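Local coordinates for ectonucleotide pyrophosphatase/phosphodiesterase family member 5 (Mus musculus, PDB 5VEO), which probably hydrolyses phosphodiester or pyrophosphate bonds in a restricted range of nucleotide substrates, as a zinc-dependent ectoenzyme of the nucleotide pyrophosphatase/phosphodiesterase family, at residues P35-I40 with L219-D224; G342-K347 with C364-L369; Y360-H365 with W379-L384. The protein carries 1 engineered substitution. All coordinates share one frame; numbering follows the deposited sequence. Where two conformers were deposited one is given.

Contact 1 (P35-I40 with L219-D224). With ZN (zinc ion), chain E.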
loop_
_atom_site.group_PDB
_atom_site.type_symbol
_atom_site.label_atom_id
_atom_site.label_comp_id
_atom_site.label_asym_id
_atom_site.label_seq_id
_atom_site.Cartn_x
_atom_site.Cartn_y
_atom_site.Cartn_z
ATOM N N PRO A 35 -6.832 -22.522 -2.656
ATOM C CA PRO A 35 -7.785 -23.126 -1.711
ATOM C C PRO A 35 -7.882 -22.403 -0.390
ATOM O O PRO A 35 -8.972 -22.367 0.190
ATOM C CB PRO A 35 -7.243 -24.554 -1.535
ATOM C CG PRO A 35 -5.806 -24.490 -1.987
ATOM C CD PRO A 35 -5.807 -23.477 -3.096
ATOM N N HIS A 36 -6.794 -21.801 0.102
ATOM C CA HIS A 36 -6.891 -21.150 1.402
ATOM C C HIS A 36 -7.572 -19.795 1.296
ATOM O O HIS A 36 -8.383 -19.447 2.162
ATOM C CB HIS A 36 -5.513 -21.063 2.033
ATOM C CG HIS A 36 -4.947 -22.410 2.325
ATOM N ND1 HIS A 36 -3.952 -22.986 1.568
ATOM C CD2 HIS A 36 -5.317 -23.343 3.235
ATOM C CE1 HIS A 36 -3.686 -24.192 2.044
ATOM N NE2 HIS A 36 -4.501 -24.431 3.053
ATOM N N PHE A 37 -7.306 -19.034 0.226
ATOM C CA PHE A 37 -8.117 -17.849 -0.021
ATOM C C PHE A 37 -9.585 -18.225 -0.175
ATOM O O PHE A 37 -10.463 -17.552 0.368
ATOM C CB PHE A 37 -7.638 -17.091 -1.260
ATOM C CG PHE A 37 -6.383 -16.265 -1.034
ATOM C CD1 PHE A 37 -6.471 -14.955 -0.609
ATOM C CD2 PHE A 37 -5.126 -16.802 -1.252
ATOM C CE1 PHE A 37 -5.320 -14.181 -0.393
ATOM C CE2 PHE A 37 -3.975 -16.031 -1.050
ATOM C CZ PHE A 37 -4.085 -14.722 -0.608
ATOM N N HIS A 38 -9.870 -19.306 -0.906
ATOM C CA HIS A 38 -11.257 -19.698 -1.131
ATOM C C HIS A 38 -11.921 -20.193 0.152
ATOM O O HIS A 38 -13.130 -20.002 0.333
ATOM C CB HIS A 38 -11.315 -20.737 -2.254
ATOM C CG HIS A 38 -11.303 -20.122 -3.619
ATOM N ND1 HIS A 38 -10.147 -19.673 -4.216
ATOM C CD2 HIS A 38 -12.307 -19.842 -4.485
ATOM C CE1 HIS A 38 -10.434 -19.162 -5.402
ATOM N NE2 HIS A 38 -11.740 -19.241 -5.583
ATOM N N TYR A 39 -11.143 -20.767 1.074
ATOM C CA TYR A 39 -11.684 -21.158 2.371
ATOM C C TYR A 39 -12.147 -19.938 3.163
ATOM O O TYR A 39 -13.228 -19.947 3.765
ATOM C CB TYR A 39 -10.626 -21.945 3.139
ATOM C CG TYR A 39 -11.025 -22.326 4.537
ATOM C CD1 TYR A 39 -11.899 -23.381 4.770
ATOM C CD2 TYR A 39 -10.527 -21.637 5.630
ATOM C CE1 TYR A 39 -12.254 -23.745 6.066
ATOM C CE2 TYR A 39 -10.873 -21.995 6.923
ATOM C CZ TYR A 39 -11.744 -23.039 7.136
ATOM O OH TYR A 39 -12.083 -23.365 8.441
ATOM N N ILE A 40 -11.359 -18.860 3.155
ATOM C CA ILE A 40 -11.797 -17.627 3.806
ATOM C C ILE A 40 -13.041 -17.069 3.120
ATOM O O ILE A 40 -13.983 -16.612 3.782
ATOM C CB ILE A 40 -10.654 -16.599 3.830
ATOM C CG1 ILE A 40 -9.590 -17.067 4.836
ATOM C CG2 ILE A 40 -11.189 -15.219 4.201
ATOM C CD1 ILE A 40 -8.367 -16.205 4.907
ATOM N N LEU A 219 -9.855 -11.613 10.935
ATOM C CA LEU A 219 -8.719 -11.646 10.023
ATOM C C LEU A 219 -9.093 -10.920 8.734
ATOM O O LEU A 219 -10.057 -11.298 8.070
ATOM C CB LEU A 219 -8.320 -13.088 9.721
ATOM C CG LEU A 219 -7.285 -13.326 8.633
ATOM C CD1 LEU A 219 -5.955 -12.680 9.021
ATOM C CD2 LEU A 219 -7.110 -14.798 8.390
ATOM N N ILE A 220 -8.334 -9.892 8.386
ATOM C CA ILE A 220 -8.570 -9.112 7.177
ATOM C C ILE A 220 -7.330 -9.297 6.325
ATOM O O ILE A 220 -6.224 -8.997 6.776
ATOM C CB ILE A 220 -8.829 -7.631 7.496
ATOM C CG1 ILE A 220 -10.103 -7.494 8.358
ATOM C CG2 ILE A 220 -8.888 -6.799 6.203
ATOM C CD1 ILE A 220 -10.346 -6.138 8.897
ATOM N N VAL A 221 -7.507 -9.822 5.109
ATOM C CA VAL A 221 -6.399 -10.103 4.208
ATOM C C VAL A 221 -6.534 -9.160 3.019
ATOM O O VAL A 221 -7.533 -9.211 2.287
ATOM C CB VAL A 221 -6.380 -11.568 3.747
ATOM C CG1 VAL A 221 -5.217 -11.815 2.781
ATOM C CG2 VAL A 221 -6.300 -12.500 4.956
ATOM N N THR A 222 -5.543 -8.309 2.810
ATOM C CA THR A 222 -5.635 -7.350 1.722
ATOM C C THR A 222 -4.234 -7.065 1.193
ATOM O O THR A 222 -3.315 -7.877 1.358
ATOM C CB THR A 222 -6.435 -6.113 2.191
ATOM O OG1 THR A 222 -6.735 -5.265 1.072
ATOM C CG2 THR A 222 -5.723 -5.321 3.275
ATOM N N SER A 223 -4.093 -5.954 0.491
ATOM C CA SER A 223 -2.833 -5.581 -0.131
ATOM C C SER A 223 -2.865 -4.085 -0.406
ATOM O O SER A 223 -3.875 -3.402 -0.176
ATOM C CB SER A 223 -2.608 -6.396 -1.403
ATOM O OG SER A 223 -1.324 -6.204 -1.943
ATOM N N ASP A 224 -1.732 -3.582 -0.873
ATOM C CA ASP A 224 -1.579 -2.169 -1.180
ATOM C C ASP A 224 -1.955 -1.811 -2.615
ATOM O O ASP A 224 -2.355 -0.675 -2.862
ATOM C CB ASP A 224 -0.149 -1.704 -0.879
ATOM C CG ASP A 224 0.952 -2.577 -1.479
ATOM O OD1 ASP A 224 0.728 -3.719 -1.965
ATOM O OD2 ASP A 224 2.119 -2.080 -1.448
HETATM ZN ZN ZN E . 3.462 -2.818 -2.730
#

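Contact 2 (G342-K347 with C364-L369)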
loop_
_atom_site.group_PDB
_atom_site.type_symbol
_atom_site.label_atom_id
_atom_site.label_comp_id
_atom_site.label_asym_id
_atom_site.label_seq_id
_atom_site.Cartn_x
_atom_site.Cartn_y
_atom_site.Cartn_z
ATOM N N GLY A 342 -14.185 -13.657 10.379
ATOM C CA GLY A 342 -14.161 -13.561 11.816
ATOM C C GLY A 342 -15.544 -13.392 12.385
ATOM O O GLY A 342 -16.551 -13.319 11.670
ATOM N N PRO A 343 -15.608 -13.300 13.712
ATOM C CA PRO A 343 -16.918 -13.244 14.370
ATOM C C PRO A 343 -17.727 -12.014 13.997
ATOM O O PRO A 343 -18.963 -12.067 14.020
ATOM C CB PRO A 343 -16.558 -13.279 15.862
ATOM C CG PRO A 343 -15.136 -12.875 15.937
ATOM C CD PRO A 343 -14.486 -13.313 14.664
ATOM N N ALA A 344 -17.078 -10.919 13.615
ATOM C CA ALA A 344 -17.784 -9.711 13.216
ATOM C C ALA A 344 -18.200 -9.700 11.747
ATOM O O ALA A 344 -18.958 -8.808 11.344
ATOM C CB ALA A 344 -16.917 -8.479 13.483
ATOM N N PHE A 345 -17.742 -10.658 10.953
ATOM C CA PHE A 345 -17.954 -10.640 9.509
ATOM C C PHE A 345 -18.994 -11.662 9.061
ATOM O O PHE A 345 -19.139 -12.738 9.648
ATOM C CB PHE A 345 -16.627 -10.894 8.794
ATOM C CG PHE A 345 -15.741 -9.692 8.745
ATOM C CD1 PHE A 345 -14.605 -9.605 9.535
ATOM C CD2 PHE A 345 -16.062 -8.625 7.922
ATOM C CE1 PHE A 345 -13.794 -8.486 9.477
ATOM C CE2 PHE A 345 -15.262 -7.505 7.869
ATOM C CZ PHE A 345 -14.120 -7.436 8.664
ATOM N N ARG A 346 -19.726 -11.311 8.007
ATOM C CA ARG A 346 -20.645 -12.253 7.397
ATOM C C ARG A 346 -19.891 -13.445 6.826
ATOM O O ARG A 346 -18.662 -13.453 6.729
ATOM C CB ARG A 346 -21.459 -11.565 6.310
ATOM C CG ARG A 346 -22.373 -10.526 6.879
ATOM C CD ARG A 346 -22.913 -9.615 5.814
ATOM N NE ARG A 346 -23.924 -10.263 5.011
ATOM C CZ ARG A 346 -24.712 -9.630 4.146
ATOM N NH1 ARG A 346 -24.590 -8.319 3.979
ATOM N NH2 ARG A 346 -25.639 -10.315 3.469
ATOM N N LYS A 347 -20.650 -14.466 6.442
ATOM C CA LYS A 347 -20.091 -15.699 5.904
ATOM C C LYS A 347 -20.597 -15.937 4.492
ATOM O O LYS A 347 -21.805 -15.838 4.234
ATOM C CB LYS A 347 -20.454 -16.886 6.787
ATOM C CG LYS A 347 -19.835 -16.817 8.172
ATOM C CD LYS A 347 -20.231 -18.055 8.976
ATOM C CE LYS A 347 -19.061 -19.003 9.230
ATOM N NZ LYS A 347 -18.948 -20.020 8.128
ATOM N N CYS A 364 -11.794 1.074 13.248
ATOM C CA CYS A 364 -12.187 1.831 14.433
ATOM C C CYS A 364 -13.522 1.343 14.974
ATOM O O CYS A 364 -13.719 1.277 16.195
ATOM C CB CYS A 364 -12.245 3.325 14.112
ATOM S SG CYS A 364 -10.619 4.088 13.893
ATOM N N HIS A 365 -14.453 0.993 14.086
ATOM C CA HIS A 365 -15.723 0.435 14.535
ATOM C C HIS A 365 -15.516 -0.892 15.258
ATOM O O HIS A 365 -16.039 -1.103 16.357
ATOM C CB HIS A 365 -16.675 0.254 13.353
ATOM C CG HIS A 365 -17.966 -0.399 13.733
ATOM N ND1 HIS A 365 -19.030 0.306 14.252
ATOM C CD2 HIS A 365 -18.350 -1.697 13.708
ATOM C CE1 HIS A 365 -20.024 -0.525 14.508
ATOM N NE2 HIS A 365 -19.632 -1.750 14.201
ATOM N N LEU A 366 -14.757 -1.805 14.651
ATOM C CA LEU A 366 -14.557 -3.113 15.260
ATOM C C LEU A 366 -13.906 -2.987 16.628
ATOM O O LEU A 366 -14.254 -3.719 17.562
ATOM C CB LEU A 366 -13.700 -3.988 14.351
ATOM C CG LEU A 366 -14.376 -4.395 13.051
ATOM C CD1 LEU A 366 -13.343 -5.024 12.102
ATOM C CD2 LEU A 366 -15.518 -5.352 13.323
ATOM N N LEU A 367 -12.953 -2.074 16.761
ATOM C CA LEU A 367 -12.179 -1.931 17.984
ATOM C C LEU A 367 -12.800 -0.946 18.964
ATOM O O LEU A 367 -12.201 -0.672 20.012
ATOM C CB LEU A 367 -10.762 -1.493 17.633
ATOM C CG LEU A 367 -9.977 -2.455 16.735
ATOM C CD1 LEU A 367 -8.639 -1.843 16.361
ATOM C CD2 LEU A 367 -9.787 -3.801 17.424
ATOM N N ASN A 368 -13.967 -0.394 18.652
ATOM C CA ASN A 368 -14.615 0.576 19.527
ATOM C C ASN A 368 -13.682 1.749 19.837
ATOM O O ASN A 368 -13.498 2.152 20.990
ATOM C CB ASN A 368 -15.080 -0.098 20.813
ATOM C CG ASN A 368 -16.125 0.705 21.534
ATOM O OD1 ASN A 368 -16.845 1.496 20.927
ATOM N ND2 ASN A 368 -16.213 0.515 22.844
ATOM N N LEU A 369 -13.080 2.290 18.784
ATOM C CA LEU A 369 -12.239 3.472 18.854
ATOM C C LEU A 369 -12.949 4.659 18.231
ATOM O O LEU A 369 -13.717 4.514 17.277
ATOM C CB LEU A 369 -10.912 3.268 18.106
ATOM C CG LEU A 369 -10.072 2.090 18.544
ATOM C CD1 LEU A 369 -8.874 1.940 17.611
ATOM C CD2 LEU A 369 -9.611 2.287 19.982
#

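Contact 3 (Y360-H365 with W379-L384). With NAG (2-acetamido-2-deoxy-beta-D-glucopyranose), chain G.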
loop_
_atom_site.group_PDB
_atom_site.type_symbol
_atom_site.label_atom_id
_atom_site.label_comp_id
_atom_site.label_asym_id
_atom_site.label_seq_id
_atom_site.Cartn_x
_atom_site.Cartn_y
_atom_site.Cartn_z
ATOM N N TYR A 360 -10.033 2.026 7.551
ATOM C CA TYR A 360 -9.798 2.672 8.839
ATOM C C TYR A 360 -11.094 2.818 9.631
ATOM O O TYR A 360 -11.131 2.526 10.834
ATOM C CB TYR A 360 -9.151 4.026 8.594
ATOM C CG TYR A 360 -8.914 4.886 9.825
ATOM C CD1 TYR A 360 -7.843 4.644 10.673
ATOM C CD2 TYR A 360 -9.726 5.978 10.094
ATOM C CE1 TYR A 360 -7.609 5.446 11.783
ATOM C CE2 TYR A 360 -9.494 6.790 11.186
ATOM C CZ TYR A 360 -8.450 6.514 12.032
ATOM O OH TYR A 360 -8.244 7.335 13.107
ATOM N N SER A 361 -12.173 3.251 8.972
ATOM C CA SER A 361 -13.450 3.420 9.665
ATOM C C SER A 361 -13.967 2.086 10.169
ATOM O O SER A 361 -14.533 1.997 11.270
ATOM C CB SER A 361 -14.481 4.043 8.717
ATOM O OG SER A 361 -14.072 5.310 8.237
ATOM N N LEU A 362 -13.779 1.036 9.367
ATOM C CA LEU A 362 -14.176 -0.306 9.766
ATOM C C LEU A 362 -13.371 -0.772 10.972
ATOM O O LEU A 362 -13.933 -1.309 11.934
ATOM C CB LEU A 362 -13.985 -1.267 8.592
ATOM C CG LEU A 362 -14.288 -2.741 8.840
ATOM C CD1 LEU A 362 -15.715 -2.882 9.245
ATOM C CD2 LEU A 362 -14.008 -3.587 7.597
ATOM N N LEU A 363 -12.044 -0.578 10.933
ATOM C CA LEU A 363 -11.186 -0.959 12.057
ATOM C C LEU A 363 -11.597 -0.242 13.333
ATOM O O LEU A 363 -11.695 -0.857 14.406
ATOM C CB LEU A 363 -9.723 -0.639 11.750
ATOM C CG LEU A 363 -9.070 -1.421 10.598
ATOM C CD1 LEU A 363 -7.625 -1.073 10.402
ATOM C CD2 LEU A 363 -9.184 -2.909 10.813
ATOM N N CYS A 364 -11.794 1.074 13.248
ATOM C CA CYS A 364 -12.187 1.831 14.433
ATOM C C CYS A 364 -13.522 1.343 14.974
ATOM O O CYS A 364 -13.719 1.277 16.195
ATOM C CB CYS A 364 -12.245 3.325 14.112
ATOM S SG CYS A 364 -10.619 4.088 13.893
ATOM N N HIS A 365 -14.453 0.993 14.086
ATOM C CA HIS A 365 -15.723 0.435 14.535
ATOM C C HIS A 365 -15.516 -0.892 15.258
ATOM O O HIS A 365 -16.039 -1.103 16.357
ATOM C CB HIS A 365 -16.675 0.254 13.353
ATOM C CG HIS A 365 -17.966 -0.399 13.733
ATOM N ND1 HIS A 365 -19.030 0.306 14.252
ATOM C CD2 HIS A 365 -18.350 -1.697 13.708
ATOM C CE1 HIS A 365 -20.024 -0.525 14.508
ATOM N NE2 HIS A 365 -19.632 -1.750 14.201
ATOM N N TRP A 379 -20.336 3.749 6.682
ATOM C CA TRP A 379 -21.608 3.355 6.094
ATOM C C TRP A 379 -21.396 2.639 4.765
ATOM O O TRP A 379 -22.213 1.799 4.380
ATOM C CB TRP A 379 -22.517 4.584 5.967
ATOM C CG TRP A 379 -22.680 5.263 7.295
ATOM C CD1 TRP A 379 -22.350 6.548 7.610
ATOM C CD2 TRP A 379 -23.161 4.665 8.511
ATOM N NE1 TRP A 379 -22.611 6.793 8.940
ATOM C CE2 TRP A 379 -23.108 5.653 9.514
ATOM C CE3 TRP A 379 -23.636 3.392 8.844
ATOM C CZ2 TRP A 379 -23.521 5.412 10.824
ATOM C CZ3 TRP A 379 -24.047 3.154 10.146
ATOM C CH2 TRP A 379 -23.981 4.157 11.120
ATOM N N ASN A 380 -20.270 2.901 4.087
ATOM C CA ASN A 380 -19.967 2.204 2.837
ATOM C C ASN A 380 -19.658 0.724 3.045
ATOM O O ASN A 380 -19.830 -0.066 2.110
ATOM C CB ASN A 380 -18.773 2.852 2.129
ATOM C CG ASN A 380 -19.018 4.306 1.736
ATOM O OD1 ASN A 380 -18.078 5.100 1.695
ATOM N ND2 ASN A 380 -20.264 4.659 1.437
ATOM N N VAL A 381 -19.174 0.326 4.228
ATOM C CA VAL A 381 -18.716 -1.041 4.439
ATOM C C VAL A 381 -19.496 -1.764 5.535
ATOM O O VAL A 381 -19.187 -2.914 5.847
ATOM C CB VAL A 381 -17.201 -1.081 4.725
ATOM C CG1 VAL A 381 -16.445 -0.694 3.477
ATOM C CG2 VAL A 381 -16.823 -0.162 5.861
ATOM N N GLN A 382 -20.538 -1.141 6.088
ATOM C CA GLN A 382 -21.295 -1.789 7.157
ATOM C C GLN A 382 -21.911 -3.111 6.705
ATOM O O GLN A 382 -22.105 -4.007 7.533
ATOM C CB GLN A 382 -22.375 -0.845 7.691
ATOM C CG GLN A 382 -23.423 -0.448 6.685
ATOM C CD GLN A 382 -24.499 0.436 7.290
ATOM O OE1 GLN A 382 -24.732 0.409 8.498
ATOM N NE2 GLN A 382 -25.154 1.232 6.452
ATOM N N ASP A 383 -22.186 -3.279 5.404
ATOM C CA ASP A 383 -22.801 -4.528 4.956
ATOM C C ASP A 383 -21.851 -5.720 4.970
ATOM O O ASP A 383 -22.306 -6.846 4.744
ATOM C CB ASP A 383 -23.411 -4.385 3.553
ATOM C CG ASP A 383 -22.447 -3.820 2.519
ATOM O OD1 ASP A 383 -21.445 -3.173 2.870
ATOM O OD2 ASP A 383 -22.727 -3.994 1.315
ATOM N N LEU A 384 -20.553 -5.521 5.251
ATOM C CA LEU A 384 -19.669 -6.660 5.457
ATOM C C LEU A 384 -19.892 -7.344 6.803
ATOM O O LEU A 384 -19.454 -8.485 6.985
ATOM C CB LEU A 384 -18.209 -6.212 5.367
ATOM C CG LEU A 384 -17.768 -5.665 4.022
ATOM C CD1 LEU A 384 -16.360 -5.050 4.147
ATOM C CD2 LEU A 384 -17.793 -6.774 2.970
HETATM C C1 NAG G . -15.783 5.705 -2.743
HETATM C C2 NAG G . -17.265 5.246 -2.725
HETATM C C3 NAG G . -18.138 6.167 -3.575
HETATM C C4 NAG G . -17.919 7.624 -3.199
HETATM C C5 NAG G . -16.441 7.960 -3.307
HETATM C C6 NAG G . -16.147 9.392 -2.943
HETATM C C7 NAG G . -17.605 2.855 -2.329
HETATM C C8 NAG G . -17.734 1.506 -2.962
HETATM N N2 NAG G . -17.409 3.872 -3.172
HETATM O O3 NAG G . -19.505 5.829 -3.369
HETATM O O4 NAG G . -18.650 8.479 -4.070
HETATM O O5 NAG G . -15.703 7.130 -2.402
HETATM O O6 NAG G . -16.185 9.582 -1.535
HETATM O O7 NAG G . -17.625 3.012 -1.093
#

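Contact 1 (P35-I40 with L219-D224)
Phe37 and Ile40 hang from one side of helix 35-42 and meet Val221 and Leu219 of strand 218-222 in a wholly apolar contact. The aromatic ring reaches Val221 through its CE1 corner, 4.0 Å from Val221 CG1, and the methyl comes in obliquely, the two side chains crossing at about a right angle. The side chain of Ile40 sets off toward the strand; its CD1 lies 4.0 Å from Leu219 CD2, again with the side chains roughly perpendicular, and 4.2 Å from CG2 of Val221. Val221 thus divides its branches, CG1 to the ring and CG2 to the isoleucine. Its CG1 is anti to the backbone N (chi1 179°), which leaves the second methyl beside that nitrogen and turned to Ile40. The backbones stay well apart, with the segment axes 11.2 Å at closest approach and running at 130° to each other, leaving the side chains to bridge the gap. Leu201 of helix 190-210 and Leu339 of strand 338-341 touch both Phe37 and Ile40 and add to the same apolar layer. On the strand, Ile220 and Thr222 point to the opposite face of the sheet, and the chain then leaves the strand for Asp224, whose OD2 binds zinc at 2.0 Å beside Asp22 and His225. This is helix-on-sheet packing in the alkaline phosphatase-like fold, with a metal ligand just past the end of a central strand. Chemically, no hydrogen bond or charge joins the two segments: buried methyl and ring carbons hold the helix against the strand, and Asp224 takes no part in that packing.

Contact 2 (G342-K347 with C364-L369)
Ala344 CB presses on Leu366 CD2 at 3.4 Å, closer than carbon atoms usually pack, and this is the tight spot of an otherwise sparse contact. Leu366 carries it alone on the helix side: CG stands anti to the carbonyl carbon (chi1 -68°), and the terminal fork opens toward the loop, CD2 to the alanine and CD1 to the ring of Phe345. That second touch is looser, Phe345 CZ lying 4.3 Å from Leu366 CD1 at an oblique angle. The ring belongs to the buried side, where it also packs on Ile220 and Val45 of neighbouring strands. On the solvent side, Pro343 and Lys347 of the loop and His365 and Asn368 of the other segment are exposed and make no contact across it. A type I beta turn from Gly342 to Phe345, closed by Phe345 N to Gly342 O at 3.0 Å, presents the alanine; Gly342 itself adopts backbone angles that call for glycine. Across from it the helix finishes in a Schellman motif, Asn368 taking a positive phi and Leu369 N bonding back to Cys364 O. The result is typical of a layered alpha/beta fold: a turn between sheet strands 338-341 and 349-355 meets the C-terminal turn of a flanking helix.

Contact 3 (Y360-H365 with W379-L384)
Leu362 and Val381 pack helix 359-366 against a weakly bonded helical turn at 378-381 and the chain that follows, near the C-terminal end of the modelled chain, on the flank of the alkaline phosphatase-like fold. Leu362 offers two different parts of its side chain. Its CB lies 4.1 Å from Val381 CG2, whereas the branch end extends to the next partner, CD2 sitting 4.4 Å from Leu384 CD1. With CG anti to the backbone N (chi1 177°), the leucine carries CD2 toward Leu384. Val381 places CG2 between its own backbone N and carbonyl carbon, and it is this methyl that faces the leucine; CG1 stands beside the nitrogen. Leu384 approaches from the helical but irregularly bonded residues 382-384; Leu384 N bonds to Val381 O at 3.0 Å, and both side chains set off toward the segment of Leu362. No hydrogen bond crosses between the segments. Behind the apolar patch, Met354 touches Val381 and Phe349 touches Leu384, both from edge strand 349-355. Asp383, next to Leu384, instead forms a salt bridge with Lys351 of the same strand. One residue before the valine, Asn380 neighbours a protein-linked glycan, its CG 3.4 Å from O7 of the N-acetylglucosamine. Within helix 359-366, Cys364 SG rests over one face of the Tyr360 ring, 3.7 Å above the plane and offset toward its rim.

How the contacts relate
From the N terminus, contact 1 comes first: helix 35-42 packs on strand 218-222, closing a span of 178 residues. It is complete before contact 2 opens at the 342-347 turn, which meets the end of helix 359-366 after only 16 intervening residues. Contact 3 starts on that helix, shares Cys364 and His365 with contact 2, and reaches forward to 379-384, so these two overlap along the chain. In space they are joined by Arg346, whose NH1 lies 2.8 Å from Asp383 O, a probable hydrogen bond. Ile220, on the opposite face of the strand from contact 1, packs against Phe345 and Leu363, linking the central sheet to both later contacts.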